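GDSL-like protein (Roseburia intestinalis L1-82, PDB 6HH9) probably removes acetyl groups from acetylated xylan as an esterase of the SGNH (GDSL-like) hydrolase superfamily. Local coordinates at residues G39-Q44 with D191-D196; I75-G80 with R261-C266. All coordinates share one frame; numbering follows the deposited sequence.

Contact 1 brings the helix start at Gly39-Gln44 against the loop Asp191-Asp196, and contact 2 sets the turn after strand 72-76 against the loop Arg261-Cys266; their centres lie about 14 Å apart. Strand 33-39 and strand 72-76 are neighbours in the mixed sheet, and the segment Ile75-Gly80 stays linked to strand 33-39 and to the helix start after it. Probable hydrogen bonds run from Asn76 ND2 to Thr43 O (2.9 Å) and from Ile79 N to Gly39 O (3.1 Å). The same mannose of chain B touches both contacts, at Ser41 and His193 in the first and at Gly80 in the second. Contact 1 holds the probable catalytic pair, while contact 2 packs behind the segment that leads to Gly80 beside the same sugar.

Contact 1. Residues G39-Q44 with D191-D196; sequences GGSITQ and DLHPND. With BMA (beta-D-mannopyranose), chain E; BMA (beta-D-mannopyranose), chain B.
Ser41 and His193 meet at the edge of the imidazole, where Ser41 CB lies in the ring plane 3.4 Å from His193 NE2. The hydrogen bond from Ser41 OG to His193 NE2 is weak (3.4 Å) and uncertain, because the hydroxyl sits too near O2 of the chain E mannose in the model. In the alternative arrangement NE2 gives a weak, bent bond to O4 of the chain B mannose, at 3.0 Å with an N-H...acceptor angle of 122°. O3 of that sugar lies over one face of the ring. The other ring nitrogen, ND1, is hydrogen-bonded to Asp190 OD2, which helps to fix the rotation of the imidazole. An alanine in place of His193 would probably leave Ser41 and Asp190 without the ring that links them and open a gap beside the sugars.

The apolar part of the contact is carried by Ile42. With CG1 anti to its own carbonyl carbon (chi1 -62°), the longer branch extends to the histidine loop, and CD1 reaches Leu192 O at 3.3 Å and Leu192 CD1 at 4.3 Å. Ile42 CG1 rests on Pro194 CD at 3.8 Å, the two side chains crossing at about a right angle, and His199 of helix 196-214 touches both residues.

Along the backbone, Gln44 N bonds to Gly40 O, closing the first helical turn with Ser41 at its start. Ser41, His193 and Asp190, linked in relay through the ring, are consistent with the catalytic triad of SGNH hydrolases, in which the histidine serves as general base for the serine nucleophile; two mannoses lie against the Ser41-His193 pair.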
loop_
_atom_site.group_PDB
_atom_site.type_symbol
_atom_site.label_atom_id
_atom_site.label_comp_id
_atom_site.label_asym_id
_atom_site.label_seq_id
_atom_site.Cartn_x
_atom_site.Cartn_y
_atom_site.Cartn_z
ATOM N N GLY A 39 3.794 1.291 -1.714
ATOM C CA GLY A 39 2.876 1.050 -2.824
ATOM C C GLY A 39 2.593 -0.426 -3.027
ATOM O O GLY A 39 2.950 -1.246 -2.187
ATOM N N GLY A 40 1.937 -0.735 -4.152
ATOM C CA GLY A 40 1.556 -2.075 -4.529
ATOM C C GLY A 40 2.580 -2.724 -5.450
ATOM O O GLY A 40 3.796 -2.531 -5.305
ATOM N N SER A 41 2.068 -3.495 -6.417
ATOM C CA SER A 41 2.852 -4.434 -7.237
ATOM C C SER A 41 3.868 -3.673 -8.096
ATOM O O SER A 41 5.018 -4.117 -8.285
ATOM C CB SER A 41 1.932 -5.309 -8.068
ATOM O OG SER A 41 0.604 -4.761 -8.110
ATOM N N ILE A 42 3.449 -2.510 -8.599
ATOM C CA ILE A 42 4.281 -1.734 -9.510
ATOM C C ILE A 42 5.492 -1.179 -8.745
ATOM O O ILE A 42 6.616 -1.173 -9.276
ATOM C CB ILE A 42 3.445 -0.644 -10.216
ATOM C CG1 ILE A 42 2.343 -1.276 -11.071
ATOM C CG2 ILE A 42 4.337 0.280 -11.043
ATOM C CD1 ILE A 42 1.378 -0.299 -11.681
ATOM N N THR A 43 5.254 -0.734 -7.505
ATOM C CA THR A 43 6.279 -0.216 -6.623
ATOM C C THR A 43 7.294 -1.326 -6.297
ATOM O O THR A 43 8.507 -1.112 -6.410
ATOM C CB THR A 43 5.637 0.410 -5.369
ATOM O OG1 THR A 43 4.828 1.534 -5.741
ATOM C CG2 THR A 43 6.655 0.838 -4.334
ATOM N N GLN A 44 6.804 -2.505 -5.886
ATOM C CA GLN A 44 7.668 -3.626 -5.523
ATOM C C GLN A 44 8.642 -3.908 -6.683
ATOM O O GLN A 44 9.842 -4.156 -6.430
ATOM C CB GLN A 44 6.827 -4.840 -5.121
ATOM C CG GLN A 44 7.628 -6.029 -4.585
ATOM C CD GLN A 44 8.277 -6.884 -5.653
ATOM O OE1 GLN A 44 7.832 -6.930 -6.806
ATOM N NE2 GLN A 44 9.340 -7.581 -5.273
ATOM N N ASP A 191 -1.317 -4.986 -19.074
ATOM C CA ASP A 191 -2.088 -3.724 -19.100
ATOM C C ASP A 191 -2.171 -3.065 -17.716
ATOM O O ASP A 191 -2.944 -2.109 -17.538
ATOM C CB ASP A 191 -3.498 -3.911 -19.669
ATOM C CG ASP A 191 -3.523 -4.133 -21.166
ATOM O OD1 ASP A 191 -2.711 -3.491 -21.878
ATOM O OD2 ASP A 191 -4.344 -4.954 -21.604
ATOM N N LEU A 192 -1.369 -3.550 -16.762
ATOM C CA LEU A 192 -1.332 -3.001 -15.394
ATOM C C LEU A 192 0.128 -2.832 -14.956
ATOM O O LEU A 192 0.547 -1.740 -14.586
ATOM C CB LEU A 192 -2.127 -3.944 -14.481
ATOM C CG LEU A 192 -2.022 -3.728 -12.970
ATOM C CD1 LEU A 192 -2.292 -2.285 -12.571
ATOM C CD2 LEU A 192 -2.989 -4.642 -12.238
ATOM N N HIS A 193 0.892 -3.927 -15.031
ATOM C CA HIS A 193 2.289 -3.982 -14.632
ATOM C C HIS A 193 3.166 -3.536 -15.787
ATOM O O HIS A 193 3.146 -4.157 -16.846
ATOM C CB HIS A 193 2.679 -5.396 -14.197
ATOM C CG HIS A 193 1.837 -5.867 -13.073
ATOM N ND1 HIS A 193 0.592 -6.414 -13.279
ATOM C CD2 HIS A 193 2.011 -5.780 -11.739
ATOM C CE1 HIS A 193 0.047 -6.693 -12.115
ATOM N NE2 HIS A 193 0.898 -6.305 -11.149
ATOM N N PRO A 194 3.971 -2.463 -15.613
ATOM C CA PRO A 194 4.910 -2.056 -16.649
ATOM C C PRO A 194 6.001 -3.123 -16.806
ATOM O O PRO A 194 6.250 -3.887 -15.855
ATOM C CB PRO A 194 5.506 -0.730 -16.160
ATOM C CG PRO A 194 4.680 -0.324 -14.945
ATOM C CD PRO A 194 4.028 -1.595 -14.428
ATOM N N ASN A 195 6.608 -3.173 -18.000
ATOM C CA ASN A 195 7.848 -3.924 -18.243
ATOM C C ASN A 195 9.016 -2.925 -18.133
ATOM O O ASN A 195 8.805 -1.779 -17.710
ATOM C CB ASN A 195 7.809 -4.661 -19.585
ATOM C CG ASN A 195 7.697 -3.712 -20.764
ATOM O OD1 ASN A 195 7.891 -2.504 -20.619
ATOM N ND2 ASN A 195 7.357 -4.240 -21.932
ATOM N N ASP A 196 10.224 -3.358 -18.529
ATOM C CA ASP A 196 11.453 -2.567 -18.401
ATOM C C ASP A 196 11.253 -1.174 -19.009
ATOM O O ASP A 196 11.498 -0.153 -18.346
ATOM C CB ASP A 196 12.655 -3.305 -19.005
ATOM C CG ASP A 196 13.168 -4.432 -18.121
ATOM O OD1 ASP A 196 12.599 -4.654 -17.024
ATOM O OD2 ASP A 196 14.115 -5.094 -18.537
HETATM C C1 BMA E . -0.796 -8.578 -9.051
HETATM C C2 BMA E . -1.397 -7.336 -8.352
HETATM C C3 BMA E . -2.918 -7.405 -8.303
HETATM C C4 BMA E . -3.479 -7.769 -9.686
HETATM C C5 BMA E . -2.735 -8.966 -10.325
HETATM C C6 BMA E . -3.191 -9.268 -11.752
HETATM O O2 BMA E . -1.012 -6.084 -8.960
HETATM O O3 BMA E . -3.392 -6.133 -7.835
HETATM O O4 BMA E . -4.883 -8.087 -9.612
HETATM O O5 BMA E . -1.318 -8.780 -10.369
HETATM O O6 BMA E . -2.440 -8.470 -12.659
HETATM C C1 BMA B . 3.841 -11.052 -9.594
HETATM C C2 BMA B . 2.754 -11.171 -10.660
HETATM C C3 BMA B . 1.870 -9.921 -10.622
HETATM C C4 BMA B . 1.274 -9.766 -9.223
HETATM C C5 BMA B . 2.392 -9.800 -8.188
HETATM C C6 BMA B . 1.876 -9.728 -6.758
HETATM O O2 BMA B . 1.968 -12.342 -10.399
HETATM O O3 BMA B . 0.858 -9.936 -11.652
HETATM O O4 BMA B . 0.637 -8.491 -9.091
HETATM O O5 BMA B . 3.198 -10.981 -8.320
HETATM O O6 BMA B . 2.994 -9.359 -5.950
#

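Contact 2. Residues I75-G80 with R261-C266; sequences INAGIG and RDITDC. With BMA (beta-D-mannopyranose), chain B.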
loop_
_atom_site.group_PDB
_atom_site.type_symbol
_atom_site.label_atom_id
_atom_site.label_comp_id
_atom_site.label_asym_id
_atom_site.label_seq_id
_atom_site.Cartn_x
_atom_site.Cartn_y
_atom_site.Cartn_z
ATOM N N ILE A 75 14.826 2.313 -0.006
ATOM C CA ILE A 75 13.856 1.605 0.846
ATOM C C ILE A 75 12.601 1.336 0.021
ATOM O O ILE A 75 11.774 2.227 -0.141
ATOM C CB ILE A 75 13.492 2.422 2.096
ATOM C CG1 ILE A 75 14.715 2.696 2.970
ATOM C CG2 ILE A 75 12.383 1.750 2.894
ATOM C CD1 ILE A 75 14.551 3.909 3.831
ATOM N N ASN A 76 12.460 0.090 -0.432
ATOM C CA ASN A 76 11.338 -0.334 -1.256
ATOM C C ASN A 76 10.365 -1.139 -0.393
ATOM O O ASN A 76 10.547 -2.347 -0.221
ATOM C CB ASN A 76 11.795 -1.153 -2.465
ATOM C CG ASN A 76 10.641 -1.444 -3.393
ATOM O OD1 ASN A 76 9.573 -1.847 -2.927
ATOM N ND2 ASN A 76 10.847 -1.231 -4.687
ATOM N N ALA A 77 9.308 -0.460 0.072
ATOM C CA ALA A 77 8.277 -1.032 0.925
ATOM C C ALA A 77 7.026 -1.405 0.115
ATOM O O ALA A 77 5.900 -1.371 0.625
ATOM C CB ALA A 77 7.926 -0.038 2.005
ATOM N N GLY A 78 7.213 -1.757 -1.157
ATOM C CA GLY A 78 6.111 -2.212 -1.988
ATOM C C GLY A 78 5.715 -3.638 -1.645
ATOM O O GLY A 78 6.570 -4.470 -1.392
ATOM N N ILE A 79 4.405 -3.903 -1.618
ATOM C CA ILE A 79 3.858 -5.261 -1.557
ATOM C C ILE A 79 2.738 -5.401 -2.601
ATOM O O ILE A 79 1.771 -4.624 -2.621
ATOM C CB ILE A 79 3.355 -5.607 -0.140
ATOM C CG1 ILE A 79 4.411 -5.306 0.930
ATOM C CG2 ILE A 79 2.891 -7.063 -0.098
ATOM C CD1 ILE A 79 3.941 -5.532 2.350
ATOM N N GLY A 80 2.878 -6.407 -3.469
ATOM C CA GLY A 80 1.926 -6.648 -4.554
ATOM C C GLY A 80 0.538 -7.001 -4.040
ATOM O O GLY A 80 0.392 -7.721 -3.067
ATOM N N ARG A 261 11.603 -13.534 5.079
ATOM C CA ARG A 261 12.758 -13.116 4.290
ATOM C C ARG A 261 12.694 -11.609 4.024
ATOM O O ARG A 261 13.702 -10.927 4.089
ATOM C CB ARG A 261 12.829 -13.897 2.972
ATOM C CG ARG A 261 13.385 -15.304 3.132
ATOM C CD ARG A 261 13.254 -16.139 1.872
ATOM N NE ARG A 261 13.204 -17.564 2.185
ATOM C CZ ARG A 261 14.246 -18.390 2.162
ATOM N NH1 ARG A 261 15.451 -17.941 1.849
ATOM N NH2 ARG A 261 14.078 -19.667 2.465
ATOM N N ASP A 262 11.507 -11.113 3.680
ATOM C CA ASP A 262 11.283 -9.702 3.443
ATOM C C ASP A 262 9.778 -9.473 3.545
ATOM O O ASP A 262 9.040 -10.423 3.716
ATOM C CB ASP A 262 11.844 -9.275 2.084
ATOM C CG ASP A 262 11.257 -10.066 0.927
ATOM O OD1 ASP A 262 11.752 -11.176 0.666
ATOM O OD2 ASP A 262 10.289 -9.580 0.318
ATOM N N ILE A 263 9.336 -8.222 3.405
ATOM C CA ILE A 263 7.929 -7.888 3.573
ATOM C C ILE A 263 7.076 -8.579 2.499
ATOM O O ILE A 263 5.919 -8.866 2.761
ATOM C CB ILE A 263 7.701 -6.363 3.620
ATOM C CG1 ILE A 263 8.142 -5.663 2.335
ATOM C CG2 ILE A 263 8.373 -5.758 4.842
ATOM C CD1 ILE A 263 7.809 -4.193 2.315
ATOM N N THR A 264 7.649 -8.871 1.323
ATOM C CA THR A 264 6.909 -9.520 0.208
ATOM C C THR A 264 6.661 -11.010 0.511
ATOM O O THR A 264 5.848 -11.623 -0.132
ATOM C CB THR A 264 7.609 -9.361 -1.154
ATOM O OG1 THR A 264 8.648 -10.336 -1.272
ATOM C CG2 THR A 264 8.186 -7.977 -1.389
ATOM N N ASP A 265 7.420 -11.584 1.446
ATOM C CA ASP A 265 7.127 -12.892 2.042
ATOM C C ASP A 265 6.010 -12.678 3.071
ATOM O O ASP A 265 6.249 -12.721 4.286
ATOM C CB ASP A 265 8.413 -13.495 2.630
ATOM C CG ASP A 265 8.361 -14.968 2.993
ATOM O OD1 ASP A 265 7.389 -15.670 2.576
ATOM O OD2 ASP A 265 9.313 -15.419 3.701
ATOM N N CYS A 266 4.793 -12.435 2.562
ATOM C CA CYS A 266 3.709 -11.803 3.340
ATOM C C CYS A 266 2.858 -12.809 4.129
ATOM O O CYS A 266 2.085 -12.396 5.000
ATOM C CB CYS A 266 2.807 -10.953 2.456
ATOM S SG CYS A 266 2.127 -11.816 1.015
HETATM C C1 BMA B . 3.841 -11.052 -9.594
HETATM C C2 BMA B . 2.754 -11.171 -10.660
HETATM C C3 BMA B . 1.870 -9.921 -10.622
HETATM C C4 BMA B . 1.274 -9.766 -9.223
HETATM C C5 BMA B . 2.392 -9.800 -8.188
HETATM C C6 BMA B . 1.876 -9.728 -6.758
HETATM O O2 BMA B . 1.968 -12.342 -10.399
HETATM O O3 BMA B . 0.858 -9.936 -11.652
HETATM O O4 BMA B . 0.637 -8.491 -9.091
HETATM O O5 BMA B . 3.198 -10.981 -8.320
HETATM O O6 BMA B . 2.994 -9.359 -5.950
#
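Ile263 points its side chain at the turn after strand 72-76. Its CB lies 4.1 Å from Ile79 CD1, and one bond further on CG1 is 4.0 Å from Ile79 CG1, the two isoleucines crossing obliquely. Because CG1 stands between the backbone N and the carbonyl carbon (chi1 61°) and the chain then runs extended, CD1 is carried onto the backbone of the turn. There the methyl meets Ala77 CA at 3.5 Å and also touches Ala77 CB, Gly78 O and Ile79 CG1. Arg90 and Asp94 of helix 84-96 also touch this side chain.

Beside it, Thr264 CG2 approaches Gly78 O at 3.9 Å. No hydrogen bond joins the two segments, so packing alone connects them, and each is shaped by bonds of its own. Asp262 to Asp265 form a type I beta turn, and Asp262 OD2 accepts from Thr264 N (2.9 Å) in an Asx turn, the donor standing 43° out of the carboxylate plane. In the facing segment Asn76 OD1 accepts from Gly78 N at 3.0 Å in a fairly straight bond (158°), a second Asx turn, while ND2 is engaged by Thr43 and Tyr74.

Beyond Ile79 the chain reaches Gly80, whose CA lies 3.2 Å from O6 of the chain B mannose; a beta carbon there would collide with this oxygen. A glycine-rich turn at the C-terminal end of a parallel strand, bordering the active-site mouth, is characteristic of the SGNH hydrolase fold, probably the region of its block II glycine; here a loop from the beta-rich C-terminal part packs against it.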